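Local coordinates for protein 3,4-dihydroxy-2-butanone 4-phosphate synthase (PDB 1TKS) that catalyses the conversion of D-ribulose 5-phosphate to formate and 3,4-dihydroxy-2-butanone 4-phosphate, a step of riboflavin biosynthesis, at residues Glu9-Ala14 with Glu19-Met24; Val23-Asp28 with Arg143-Ala148; Val51-Gly56 with Lys186-Lys191; Leu167-Asp172 with Leu178-Gln183. One frame throughout, in Å; residues are numbered along the deposited sequence.

Interaction 1 comes first along the chain. It closes a short loop between helix 8-16 and strand 21-24. Interaction 2 starts on the end of that same strand and shares Val-23 and Met-24 with interaction 1. It reaches far ahead, to the start of helix 145-155. Interaction 3 opens at the end of helix 44-52, within the span of interaction 2, and closes after it, at the end of helix 178-188. The two therefore cross. Interaction 4 is local, lies wholly within the span of interaction 3, and uses helix 178-188 as well. The pair also touch through the salt bridge Arg-52 to Asp-170. Together the four contacts tie helices and loops round the mixed four-stranded sheet.

Interaction 1. Residues Glu9-Ala14 with Glu19-Met24; sequences EEALEA and EFLIVM
Ala-14, Leu-21 and Glu-19 make most of this buried contact, a helix-turn-strand unit in which helix 8-16 packs beside the first strand of the mixed sheet. The turn is closed by one backbone hydrogen bond, from Glu-19 N to Ala-14 O at 2.9 Å. The donor is tilted 30° from the carbonyl plane. Glu-19 also lies against this end of the helix with its side chain. Its CB and CG both come within 3.2 Å of Ala-14 O. Its CG lies beside the backbone N (chi1 -54°) and the chain runs on extended, which carries the carboxylate carbon CD to 3.6 Å from Ala-14 CB. This last touch is packing of a methyl against a carboxylate. Leu-21, on the strand, points toward the helix and meets Ala-11, one turn before Ala-14. Both of its methyls rest against Ala-11 CB. The same strand is paired on its two sides, through Leu-21 with Ile-36 and through Ile-22 with Lys-191 and Ile-193. Ala-11 also touches Ile-193, so the helix packs on two neighbouring strands. Leu-21 CD1 sits 3.7 Å from Ala-11 O, and Leu-21 CD2 sits 4.0 Å from Ala-11 CB.

Interaction 2. Residues Val23-Asp28 with Arg143-Ala148; sequences VMDDED and RGHTEA
The end of strand 21-24 and the loop after it run past the start of helix 145-155, with the CA atoms of Asp-25 and His-145 7.9 Å apart. Gly-144 is the N-cap of that helix. The central motif is a His-carboxylate hydrogen bond at the probable substrate and metal site. His-145 probably binds one of two magnesium ions and D-ribulose 5-phosphate, as in a near-identical protein. His-145 NE2 donates to Asp-25 OD1 at 2.8 Å, with an N-H...O angle of 146°. The oxygen lies nearly in the ring plane, whereas the ring nitrogen meets the carboxylate from above, 46° out of its plane. The two side chains cross at about a right angle. The other ring nitrogen, ND1, is hydrogen-bonded to Asp-34 OD2, so two carboxylates hold the imidazole and fix its rotation. The side chain of Val-23 points toward the helix, while backbone atom Val-23 O lies 4.1 Å from His-145 CE1, oblique to the ring. Ile-195 touches both Asp-25 and His-145. Water extends the link to Arg-143. Waters 1 and 3 each bridge Asp-25 OD1 and Arg-143 O, water 1 standing 2.9 Å from Asp-25 OD1 and 2.7 Å from Arg-143 O.

Interaction 3. Residues Val51-Gly56 with Lys186-Lys191; sequences VRYSSG and KKHGIK
Both segments are helix ends running into loops, one leaving helix 44-52 and the other leaving helix 178-188, and their backbones stay well apart. The nearest CA atoms, those of Tyr-53 and His-188, are 11.2 Å from each other. Gly-189 has positive phi and turns the chain out of the second helix. Direct contact across the gap is made by the two aromatic side chains, which come from opposite directions. Their ring centres are 5.0 Å apart and the planes lie at 50°, an oblique pair. His-188 NE2 sits over one face of the Tyr-53 ring, toward its rim. The opposite face carries the aliphatic Arg-52 CG, 3.6 Å above the ring centre. Phe-49 and Phe-184 meet both rings and make this an aromatic cluster. Arg-52 also forms a salt bridge to Asp-170, and Ser-55 O is hydrogen-bonded to Arg-106 of the second subunit, so this side borders the dimer partner. At the polar end, Tyr-53 OH is 3.0 Å from water 4, which accepts from Lys-187 NZ at 3.3 Å. The contact thus joins the two helix ends through ring packing and a solvent-mediated link to the lysine, not through a direct polar bond.

Interaction 4. Residues Leu167-Asp172 with Leu178-Gln183; sequences LVRDED and LDDCIQ
Arg-169 reaches Asp-180 by a bend in its chain: chi2 is extended, but chi3 turns to 51° and swings the guanidinium toward helix 178-188. Asp-180 holds its CG beside the backbone N (chi1 -80°), which sets the carboxylate toward the loop. NH2 of Arg-169 then donates to OD1 of Asp-180 at 2.7 Å, a salt bridge between side chains that cross at about a right angle. The two planes are nearly parallel, 12° apart, but offset from one another. OD1 is met on its syn side, but from well out of the carboxylate plane. The same oxygen also lies 3.2 Å from Arg-169 CD. Water 5 completes a small ring: it accepts from Arg-169 NH2 at 2.7 Å and donates to Asp-180 OD2 at 3.1 Å.

The guanidinium has more acidic neighbours within its own loop. Arg-169 NE donates to Asp-172 OD1 at 3.0 Å, and NH1 makes a weak bond to OD2 of the same residue. Glu-171 OE2 lies over one face of the group, a long ion pair of charges alone, with no N-H pointing at it. Three acids thus surround one arginine, and its charge probably eases their mutual repulsion. Deeper in, Leu-167 CD1 packs on Cys-181 SG at 4.2 Å.

The contact joins the loop after strand 162-166 to the first turns of helix 178-188. Cys-181 also touches Ile-22 and Met-24 of strand 21-24, and Val-168 is backbone-bonded to Tyr-53, just beyond helix 44-52.

Interaction 1. Residues Glu9-Ala14 with Glu19-Met24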
loop_
_atom_site.group_PDB
_atom_site.type_symbol
_atom_site.label_atom_id
_atom_site.label_comp_id
_atom_site.label_asym_id
_atom_site.label_seq_id
_atom_site.Cartn_x
_atom_site.Cartn_y
_atom_site.Cartn_z
ATOM N N GLU B 9 -13.246 2.909 27.595
ATOM C CA GLU B 9 -12.691 1.854 28.430
ATOM C C GLU B 9 -12.964 0.458 27.883
ATOM O O GLU B 9 -12.101 -0.417 27.967
ATOM C CB GLU B 9 -13.168 2.016 29.883
ATOM C CG GLU B 9 -12.647 3.332 30.483
ATOM C CD GLU B 9 -12.738 3.435 32.001
ATOM O OE1 GLU B 9 -12.171 4.407 32.551
ATOM O OE2 GLU B 9 -13.368 2.570 32.643
ATOM N N GLU B 10 -14.143 0.249 27.299
ATOM C CA GLU B 10 -14.464 -1.051 26.724
ATOM C C GLU B 10 -13.632 -1.244 25.454
ATOM O O GLU B 10 -13.153 -2.345 25.177
ATOM C CB GLU B 10 -15.958 -1.155 26.388
ATOM C CG GLU B 10 -16.921 -0.939 27.566
ATOM C CD GLU B 10 -16.714 -1.900 28.736
ATOM O OE1 GLU B 10 -16.045 -2.941 28.563
ATOM O OE2 GLU B 10 -17.241 -1.611 29.835
ATOM N N ALA B 11 -13.450 -0.172 24.689
ATOM C CA ALA B 11 -12.667 -0.248 23.462
ATOM C C ALA B 11 -11.201 -0.543 23.756
ATOM O O ALA B 11 -10.555 -1.276 23.011
ATOM C CB ALA B 11 -12.792 1.053 22.672
ATOM N N LEU B 12 -10.675 0.020 24.842
ATOM C CA LEU B 12 -9.280 -0.219 25.197
ATOM C C LEU B 12 -9.044 -1.680 25.556
ATOM O O LEU B 12 -8.001 -2.244 25.225
ATOM C CB LEU B 12 -8.860 0.673 26.364
ATOM C CG LEU B 12 -8.729 2.169 26.056
ATOM C CD1 LEU B 12 -8.391 2.914 27.339
ATOM C CD2 LEU B 12 -7.645 2.397 25.007
ATOM N N GLU B 13 -10.007 -2.295 26.235
ATOM C CA GLU B 13 -9.857 -3.695 26.601
ATOM C C GLU B 13 -9.827 -4.561 25.349
ATOM O O GLU B 13 -9.062 -5.514 25.273
ATOM C CB GLU B 13 -10.989 -4.136 27.529
ATOM C CG GLU B 13 -10.838 -3.587 28.935
ATOM C CD GLU B 13 -9.569 -4.074 29.605
ATOM O OE1 GLU B 13 -9.013 -3.329 30.439
ATOM O OE2 GLU B 13 -9.133 -5.209 29.311
ATOM N N ALA B 14 -10.655 -4.225 24.363
ATOM C CA ALA B 14 -10.679 -4.980 23.116
ATOM C C ALA B 14 -9.331 -4.811 22.418
ATOM O O ALA B 14 -8.760 -5.769 21.895
ATOM C CB ALA B 14 -11.804 -4.475 22.217
ATOM N N GLU B 19 -7.725 -6.857 19.365
ATOM C CA GLU B 19 -8.785 -6.617 18.402
ATOM C C GLU B 19 -8.540 -5.315 17.672
ATOM O O GLU B 19 -7.784 -4.452 18.128
ATOM C CB GLU B 19 -10.151 -6.518 19.083
ATOM C CG GLU B 19 -10.523 -7.686 19.961
ATOM C CD GLU B 19 -11.940 -7.579 20.482
ATOM O OE1 GLU B 19 -12.215 -8.130 21.568
ATOM O OE2 GLU B 19 -12.783 -6.950 19.802
ATOM N N PHE B 20 -9.197 -5.193 16.530
ATOM C CA PHE B 20 -9.131 -3.991 15.723
ATOM C C PHE B 20 -10.186 -3.054 16.289
ATOM O O PHE B 20 -11.101 -3.479 17.000
ATOM C CB PHE B 20 -9.526 -4.285 14.276
ATOM C CG PHE B 20 -8.410 -4.771 13.413
ATOM C CD1 PHE B 20 -8.371 -6.091 12.973
ATOM C CD2 PHE B 20 -7.412 -3.896 12.999
ATOM C CE1 PHE B 20 -7.353 -6.526 12.124
ATOM C CE2 PHE B 20 -6.394 -4.325 12.153
ATOM C CZ PHE B 20 -6.364 -5.642 11.715
ATOM N N LEU B 21 -10.039 -1.779 15.971
ATOM C CA LEU B 21 -11.007 -0.765 16.343
ATOM C C LEU B 21 -11.179 0.064 15.080
ATOM O O LEU B 21 -10.213 0.308 14.358
ATOM C CB LEU B 21 -10.498 0.129 17.478
ATOM C CG LEU B 21 -10.531 -0.451 18.889
ATOM C CD1 LEU B 21 -9.952 0.564 19.869
ATOM C CD2 LEU B 21 -11.962 -0.798 19.277
ATOM N N ILE B 22 -12.415 0.446 14.786
ATOM C CA ILE B 22 -12.688 1.297 13.640
ATOM C C ILE B 22 -12.636 2.680 14.267
ATOM O O ILE B 22 -13.315 2.941 15.261
ATOM C CB ILE B 22 -14.081 1.032 13.048
ATOM C CG1 ILE B 22 -14.122 -0.376 12.456
ATOM C CG2 ILE B 22 -14.400 2.070 11.972
ATOM C CD1 ILE B 22 -15.516 -0.869 12.101
ATOM N N VAL B 23 -11.816 3.553 13.700
ATOM C CA VAL B 23 -11.648 4.891 14.244
ATOM C C VAL B 23 -12.044 6.003 13.274
ATOM O O VAL B 23 -11.549 6.054 12.151
ATOM C CB VAL B 23 -10.175 5.089 14.682
ATOM C CG1 VAL B 23 -9.971 6.473 15.249
ATOM C CG2 VAL B 23 -9.798 4.031 15.718
ATOM N N MET B 24 -12.944 6.882 13.718
ATOM C CA MET B 24 -13.408 8.026 12.925
ATOM C C MET B 24 -12.858 9.268 13.629
ATOM O O MET B 24 -12.437 9.187 14.785
ATOM C CB MET B 24 -14.936 8.139 12.936
ATOM C CG MET B 24 -15.704 6.861 12.981
ATOM S SD MET B 24 -15.370 5.801 11.544
ATOM C CE MET B 24 -16.376 6.538 10.333
#

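Interaction 2. Residues Val23-Asp28 with Arg143-Ala148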
loop_
_atom_site.group_PDB
_atom_site.type_symbol
_atom_site.label_atom_id
_atom_site.label_comp_id
_atom_site.label_asym_id
_atom_site.label_seq_id
_atom_site.Cartn_x
_atom_site.Cartn_y
_atom_site.Cartn_z
ATOM N N VAL B 23 -11.816 3.553 13.700
ATOM C CA VAL B 23 -11.648 4.891 14.244
ATOM C C VAL B 23 -12.044 6.003 13.274
ATOM O O VAL B 23 -11.549 6.054 12.151
ATOM C CB VAL B 23 -10.175 5.089 14.682
ATOM C CG1 VAL B 23 -9.971 6.473 15.249
ATOM C CG2 VAL B 23 -9.798 4.031 15.718
ATOM N N MET B 24 -12.944 6.882 13.718
ATOM C CA MET B 24 -13.408 8.026 12.925
ATOM C C MET B 24 -12.858 9.268 13.629
ATOM O O MET B 24 -12.437 9.187 14.785
ATOM C CB MET B 24 -14.936 8.139 12.936
ATOM C CG MET B 24 -15.704 6.861 12.981
ATOM S SD MET B 24 -15.370 5.801 11.544
ATOM C CE MET B 24 -16.376 6.538 10.333
ATOM N N ASP B 25 -12.846 10.405 12.941
ATOM C CA ASP B 25 -12.373 11.650 13.548
ATOM C C ASP B 25 -13.317 12.090 14.660
ATOM O O ASP B 25 -12.882 12.447 15.754
ATOM C CB ASP B 25 -12.293 12.769 12.511
ATOM C CG ASP B 25 -11.089 12.644 11.613
ATOM O OD1 ASP B 25 -10.049 12.144 12.084
ATOM O OD2 ASP B 25 -11.177 13.065 10.441
ATOM N N ASP B 26 -14.610 12.098 14.359
ATOM C CA ASP B 26 -15.621 12.470 15.339
ATOM C C ASP B 26 -16.933 11.779 14.992
ATOM O O ASP B 26 -16.922 10.728 14.354
ATOM C CB ASP B 26 -15.778 14.000 15.435
ATOM C CG ASP B 26 -16.075 14.672 14.101
ATOM O OD1 ASP B 26 -15.769 15.879 13.998
ATOM O OD2 ASP B 26 -16.610 14.030 13.180
ATOM N N GLU B 27 -18.058 12.344 15.410
ATOM C CA GLU B 27 -19.339 11.704 15.140
ATOM C C GLU B 27 -19.952 11.960 13.765
ATOM O O GLU B 27 -20.958 11.345 13.422
ATOM C CB GLU B 27 -20.359 12.103 16.214
ATOM C CG GLU B 27 -19.911 11.846 17.645
ATOM C CD GLU B 27 -21.056 11.939 18.636
ATOM O OE1 GLU B 27 -22.082 12.571 18.307
ATOM O OE2 GLU B 27 -20.932 11.391 19.753
ATOM N N ASP B 28 -19.354 12.843 12.970
ATOM C CA ASP B 28 -19.915 13.176 11.657
ATOM C C ASP B 28 -20.130 11.992 10.718
ATOM O O ASP B 28 -19.246 11.159 10.535
ATOM C CB ASP B 28 -19.056 14.224 10.946
ATOM C CG ASP B 28 -19.835 14.982 9.892
ATOM O OD1 ASP B 28 -20.653 15.852 10.269
ATOM O OD2 ASP B 28 -19.645 14.700 8.692
ATOM N N ARG B 143 -4.542 15.900 16.469
ATOM C CA ARG B 143 -5.603 14.899 16.391
ATOM C C ARG B 143 -5.552 14.012 15.152
ATOM O O ARG B 143 -6.579 13.745 14.530
ATOM C CB ARG B 143 -6.974 15.569 16.479
ATOM C CG ARG B 143 -7.239 16.249 17.807
ATOM C CD ARG B 143 -8.724 16.451 18.021
ATOM N NE ARG B 143 -9.008 17.250 19.206
ATOM C CZ ARG B 143 -10.217 17.372 19.740
ATOM N NH1 ARG B 143 -10.397 18.124 20.816
ATOM N NH2 ARG B 143 -11.244 16.731 19.202
ATOM N N GLY B 144 -4.359 13.542 14.802
ATOM C CA GLY B 144 -4.228 12.684 13.640
ATOM C C GLY B 144 -4.448 11.224 13.980
ATOM O O GLY B 144 -4.383 10.836 15.148
ATOM N N HIS B 145 -4.716 10.401 12.972
ATOM C CA HIS B 145 -4.925 8.986 13.240
ATOM C C HIS B 145 -3.615 8.342 13.679
ATOM O O HIS B 145 -3.615 7.307 14.344
ATOM C CB HIS B 145 -5.492 8.280 12.007
ATOM C CG HIS B 145 -6.874 8.734 11.642
ATOM N ND1 HIS B 145 -7.673 8.045 10.760
ATOM C CD2 HIS B 145 -7.593 9.806 12.049
ATOM C CE1 HIS B 145 -8.832 8.672 10.639
ATOM N NE2 HIS B 145 -8.809 9.741 11.408
ATOM N N THR B 146 -2.498 8.964 13.312
ATOM C CA THR B 146 -1.186 8.461 13.700
ATOM C C THR B 146 -1.081 8.598 15.211
ATOM O O THR B 146 -0.740 7.640 15.911
ATOM C CB THR B 146 -0.055 9.271 13.040
ATOM O OG1 THR B 146 -0.108 9.084 11.623
ATOM C CG2 THR B 146 1.305 8.814 13.552
ATOM N N GLU B 147 -1.379 9.793 15.710
ATOM C CA GLU B 147 -1.338 10.037 17.145
ATOM C C GLU B 147 -2.362 9.157 17.854
ATOM O O GLU B 147 -2.106 8.663 18.950
ATOM C CB GLU B 147 -1.634 11.508 17.454
ATOM C CG GLU B 147 -0.493 12.485 17.164
ATOM C CD GLU B 147 -0.178 12.609 15.678
ATOM O OE1 GLU B 147 -1.132 12.620 14.869
ATOM O OE2 GLU B 147 1.012 12.723 15.329
ATOM N N ALA B 148 -3.520 8.955 17.231
ATOM C CA ALA B 148 -4.552 8.131 17.843
ATOM C C ALA B 148 -4.067 6.702 18.069
ATOM O O ALA B 148 -4.287 6.126 19.140
ATOM C CB ALA B 148 -5.802 8.128 16.980
HETATM O O HOH W 1 -9.236 13.682 14.405
HETATM O O HOH W 2 -11.220 14.888 16.388
HETATM O O HOH W 3 -7.465 12.936 11.846
#

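Interaction 3. Residues Val51-Gly56 with Lys186-Lys191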
loop_
_atom_site.group_PDB
_atom_site.type_symbol
_atom_site.label_atom_id
_atom_site.label_comp_id
_atom_site.label_asym_id
_atom_site.label_seq_id
_atom_site.Cartn_x
_atom_site.Cartn_y
_atom_site.Cartn_z
ATOM N N VAL B 51 -5.427 -5.877 5.095
ATOM C CA VAL B 51 -5.183 -5.637 3.674
ATOM C C VAL B 51 -6.431 -5.910 2.832
ATOM O O VAL B 51 -6.779 -5.123 1.955
ATOM C CB VAL B 51 -4.010 -6.507 3.153
ATOM C CG1 VAL B 51 -3.898 -6.404 1.639
ATOM C CG2 VAL B 51 -2.709 -6.040 3.791
ATOM N N ARG B 52 -7.109 -7.015 3.115
ATOM C CA ARG B 52 -8.303 -7.397 2.367
ATOM C C ARG B 52 -9.397 -6.336 2.295
ATOM O O ARG B 52 -10.034 -6.169 1.253
ATOM C CB ARG B 52 -8.888 -8.686 2.956
ATOM C CG ARG B 52 -10.300 -9.009 2.494
ATOM C CD ARG B 52 -10.366 -9.452 1.042
ATOM N NE ARG B 52 -11.751 -9.716 0.660
ATOM C CZ ARG B 52 -12.641 -8.767 0.385
ATOM N NH1 ARG B 52 -12.287 -7.491 0.433
ATOM N NH2 ARG B 52 -13.891 -9.092 0.087
ATOM N N TYR B 53 -9.602 -5.612 3.390
ATOM C CA TYR B 53 -10.664 -4.615 3.446
ATOM C C TYR B 53 -10.208 -3.165 3.451
ATOM O O TYR B 53 -11.003 -2.264 3.712
ATOM C CB TYR B 53 -11.536 -4.888 4.675
ATOM C CG TYR B 53 -12.218 -6.237 4.630
ATOM C CD1 TYR B 53 -11.829 -7.280 5.476
ATOM C CD2 TYR B 53 -13.238 -6.480 3.713
ATOM C CE1 TYR B 53 -12.448 -8.535 5.403
ATOM C CE2 TYR B 53 -13.856 -7.720 3.633
ATOM C CZ TYR B 53 -13.460 -8.741 4.476
ATOM O OH TYR B 53 -14.085 -9.969 4.382
ATOM N N SER B 54 -8.939 -2.936 3.138
ATOM C CA SER B 54 -8.407 -1.579 3.146
ATOM C C SER B 54 -7.687 -1.202 1.863
ATOM O O SER B 54 -7.642 -1.975 0.907
ATOM C CB SER B 54 -7.435 -1.415 4.310
ATOM O OG SER B 54 -6.200 -2.031 3.987
ATOM N N SER B 55 -7.105 -0.006 1.868
ATOM C CA SER B 55 -6.362 0.504 0.724
ATOM C C SER B 55 -5.068 -0.262 0.521
ATOM O O SER B 55 -4.458 -0.164 -0.537
ATOM C CB SER B 55 -6.009 1.977 0.929
ATOM O OG SER B 55 -4.891 2.092 1.804
ATOM N N GLY B 56 -4.642 -0.997 1.544
ATOM C CA GLY B 56 -3.409 -1.756 1.441
ATOM C C GLY B 56 -2.152 -0.948 1.715
ATOM O O GLY B 56 -1.069 -1.516 1.833
ATOM N N LYS B 186 -20.537 -4.294 12.652
ATOM C CA LYS B 186 -21.490 -5.317 13.067
ATOM C C LYS B 186 -21.221 -6.658 12.392
ATOM O O LYS B 186 -21.318 -7.709 13.025
ATOM C CB LYS B 186 -22.922 -4.861 12.772
ATOM C CG LYS B 186 -23.370 -3.678 13.617
ATOM C CD LYS B 186 -24.819 -3.307 13.349
ATOM C CE LYS B 186 -25.769 -4.421 13.768
ATOM N NZ LYS B 186 -27.170 -4.132 13.352
ATOM N N LYS B 187 -20.865 -6.623 11.113
ATOM C CA LYS B 187 -20.594 -7.851 10.380
ATOM C C LYS B 187 -19.373 -8.594 10.917
ATOM O O LYS B 187 -19.375 -9.818 11.013
ATOM C CB LYS B 187 -20.383 -7.547 8.896
ATOM C CG LYS B 187 -20.066 -8.769 8.054
ATOM C CD LYS B 187 -19.936 -8.405 6.585
ATOM C CE LYS B 187 -19.614 -9.623 5.737
ATOM N NZ LYS B 187 -19.574 -9.272 4.292
ATOM N N HIS B 188 -18.339 -7.846 11.282
ATOM C CA HIS B 188 -17.109 -8.456 11.772
ATOM C C HIS B 188 -16.903 -8.393 13.280
ATOM O O HIS B 188 -15.887 -8.868 13.788
ATOM C CB HIS B 188 -15.918 -7.814 11.059
ATOM C CG HIS B 188 -15.964 -7.963 9.572
ATOM N ND1 HIS B 188 -15.709 -9.159 8.938
ATOM C CD2 HIS B 188 -16.279 -7.078 8.597
ATOM C CE1 HIS B 188 -15.867 -9.005 7.636
ATOM N NE2 HIS B 188 -16.213 -7.753 7.403
ATOM N N GLY B 189 -17.862 -7.811 13.989
ATOM C CA GLY B 189 -17.747 -7.709 15.430
ATOM C C GLY B 189 -16.602 -6.817 15.867
ATOM O O GLY B 189 -15.828 -7.167 16.760
ATOM N N ILE B 190 -16.492 -5.659 15.226
ATOM C CA ILE B 190 -15.444 -4.700 15.547
ATOM C C ILE B 190 -16.064 -3.432 16.121
ATOM O O ILE B 190 -16.995 -2.866 15.546
ATOM C CB ILE B 190 -14.615 -4.344 14.295
ATOM C CG1 ILE B 190 -13.943 -5.609 13.754
ATOM C CG2 ILE B 190 -13.563 -3.287 14.637
ATOM C CD1 ILE B 190 -13.194 -5.402 12.438
ATOM N N LYS B 191 -15.544 -3.006 17.268
ATOM C CA LYS B 191 -16.023 -1.813 17.956
ATOM C C LYS B 191 -15.569 -0.548 17.237
ATOM O O LYS B 191 -14.509 -0.522 16.611
ATOM C CB LYS B 191 -15.511 -1.807 19.398
ATOM C CG LYS B 191 -16.190 -2.836 20.302
ATOM C CD LYS B 191 -15.370 -3.078 21.562
ATOM C CE LYS B 191 -16.188 -3.760 22.649
ATOM N NZ LYS B 191 -16.849 -5.007 22.170
HETATM O O HOH W 4 -16.694 -9.862 2.885
#

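Interaction 4. Residues Leu167-Asp172 with Leu178-Gln183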
loop_
_atom_site.group_PDB
_atom_site.type_symbol
_atom_site.label_atom_id
_atom_site.label_comp_id
_atom_site.label_asym_id
_atom_site.label_seq_id
_atom_site.Cartn_x
_atom_site.Cartn_y
_atom_site.Cartn_z
ATOM N N LEU B 167 -10.414 1.865 5.510
ATOM C CA LEU B 167 -11.417 0.901 5.062
ATOM C C LEU B 167 -11.949 1.317 3.693
ATOM O O LEU B 167 -12.243 2.490 3.465
ATOM C CB LEU B 167 -12.576 0.836 6.060
ATOM C CG LEU B 167 -12.355 -0.054 7.284
ATOM C CD1 LEU B 167 -13.363 0.301 8.357
ATOM C CD2 LEU B 167 -12.469 -1.521 6.889
ATOM N N VAL B 168 -12.070 0.355 2.784
ATOM C CA VAL B 168 -12.581 0.641 1.444
ATOM C C VAL B 168 -13.690 -0.333 1.063
ATOM O O VAL B 168 -13.647 -1.521 1.406
ATOM C CB VAL B 168 -11.464 0.574 0.363
ATOM C CG1 VAL B 168 -10.350 1.557 0.696
ATOM C CG2 VAL B 168 -10.920 -0.838 0.244
ATOM N N ARG B 169 -14.689 0.186 0.355
ATOM C CA ARG B 169 -15.834 -0.608 -0.091
ATOM C C ARG B 169 -15.438 -1.558 -1.211
ATOM O O ARG B 169 -14.706 -1.182 -2.126
ATOM C CB ARG B 169 -16.946 0.310 -0.603
ATOM C CG ARG B 169 -17.627 1.155 0.461
ATOM C CD ARG B 169 -18.270 2.386 -0.166
ATOM N NE ARG B 169 -19.130 2.057 -1.301
ATOM C CZ ARG B 169 -20.314 1.461 -1.202
ATOM N NH1 ARG B 169 -21.022 1.196 -2.292
ATOM N NH2 ARG B 169 -20.795 1.132 -0.011
ATOM N N ASP B 170 -15.934 -2.787 -1.154
ATOM C CA ASP B 170 -15.620 -3.759 -2.192
ATOM C C ASP B 170 -16.373 -3.474 -3.490
ATOM O O ASP B 170 -15.915 -3.841 -4.572
ATOM C CB ASP B 170 -15.950 -5.173 -1.712
ATOM C CG ASP B 170 -15.138 -5.576 -0.498
ATOM O OD1 ASP B 170 -13.903 -5.453 -0.548
ATOM O OD2 ASP B 170 -15.739 -6.000 0.507
ATOM N N GLU B 171 -17.516 -2.805 -3.384
ATOM C CA GLU B 171 -18.325 -2.499 -4.558
ATOM C C GLU B 171 -17.666 -1.557 -5.558
ATOM O O GLU B 171 -17.719 -1.788 -6.766
ATOM C CB GLU B 171 -19.674 -1.885 -4.152
ATOM C CG GLU B 171 -20.634 -2.817 -3.417
ATOM C CD GLU B 171 -20.378 -2.890 -1.922
ATOM O OE1 GLU B 171 -21.187 -3.536 -1.217
ATOM O OE2 GLU B 171 -19.376 -2.307 -1.450
ATOM N N ASP B 172 -17.038 -0.501 -5.052
ATOM C CA ASP B 172 -16.446 0.498 -5.926
ATOM C C ASP B 172 -15.117 1.089 -5.487
ATOM O O ASP B 172 -14.624 2.026 -6.112
ATOM C CB ASP B 172 -17.443 1.639 -6.124
ATOM C CG ASP B 172 -18.055 2.113 -4.811
ATOM O OD1 ASP B 172 -17.426 1.927 -3.745
ATOM O OD2 ASP B 172 -19.163 2.686 -4.847
ATOM N N LEU B 178 -19.250 6.690 7.694
ATOM C CA LEU B 178 -19.768 6.172 8.960
ATOM C C LEU B 178 -20.774 5.036 8.808
ATOM O O LEU B 178 -20.637 3.992 9.452
ATOM C CB LEU B 178 -20.397 7.288 9.803
ATOM C CG LEU B 178 -20.872 6.854 11.204
ATOM C CD1 LEU B 178 -19.668 6.405 12.036
ATOM C CD2 LEU B 178 -21.598 8.004 11.896
ATOM N N ASP B 179 -21.782 5.226 7.966
ATOM C CA ASP B 179 -22.785 4.189 7.793
ATOM C C ASP B 179 -22.174 2.857 7.390
ATOM O O ASP B 179 -22.511 1.815 7.951
ATOM C CB ASP B 179 -23.839 4.625 6.774
ATOM C CG ASP B 179 -24.863 5.570 7.372
ATOM O OD1 ASP B 179 -24.758 5.865 8.578
ATOM O OD2 ASP B 179 -25.775 6.012 6.643
ATOM N N ASP B 180 -21.264 2.885 6.426
ATOM C CA ASP B 180 -20.631 1.651 5.992
ATOM C C ASP B 180 -19.727 1.089 7.089
ATOM O O ASP B 180 -19.571 -0.125 7.203
ATOM C CB ASP B 180 -19.843 1.881 4.702
ATOM C CG ASP B 180 -20.734 1.878 3.466
ATOM O OD1 ASP B 180 -20.263 2.277 2.382
ATOM O OD2 ASP B 180 -21.909 1.464 3.577
ATOM N N CYS B 181 -19.145 1.963 7.903
ATOM C CA CYS B 181 -18.283 1.502 8.988
ATOM C C CYS B 181 -19.101 0.789 10.053
ATOM O O CYS B 181 -18.654 -0.203 10.629
ATOM C CB CYS B 181 -17.531 2.674 9.623
ATOM S SG CYS B 181 -16.222 3.361 8.571
ATOM N N ILE B 182 -20.291 1.317 10.325
ATOM C CA ILE B 182 -21.190 0.725 11.308
ATOM C C ILE B 182 -21.555 -0.674 10.820
ATOM O O ILE B 182 -21.552 -1.636 11.585
ATOM C CB ILE B 182 -22.471 1.580 11.461
ATOM C CG1 ILE B 182 -22.114 2.927 12.086
ATOM C CG2 ILE B 182 -23.507 0.839 12.296
ATOM C CD1 ILE B 182 -23.278 3.888 12.202
ATOM N N GLN B 183 -21.856 -0.777 9.529
ATOM C CA GLN B 183 -22.202 -2.056 8.922
ATOM C C GLN B 183 -21.028 -3.032 9.020
ATOM O O GLN B 183 -21.207 -4.204 9.359
ATOM C CB GLN B 183 -22.591 -1.839 7.455
ATOM C CG GLN B 183 -22.217 -2.967 6.510
ATOM C CD GLN B 183 -22.874 -4.276 6.868
ATOM O OE1 GLN B 183 -24.098 -4.378 6.909
ATOM N NE2 GLN B 183 -22.060 -5.294 7.128
HETATM O O HOH W 5 -22.948 -0.102 1.104
#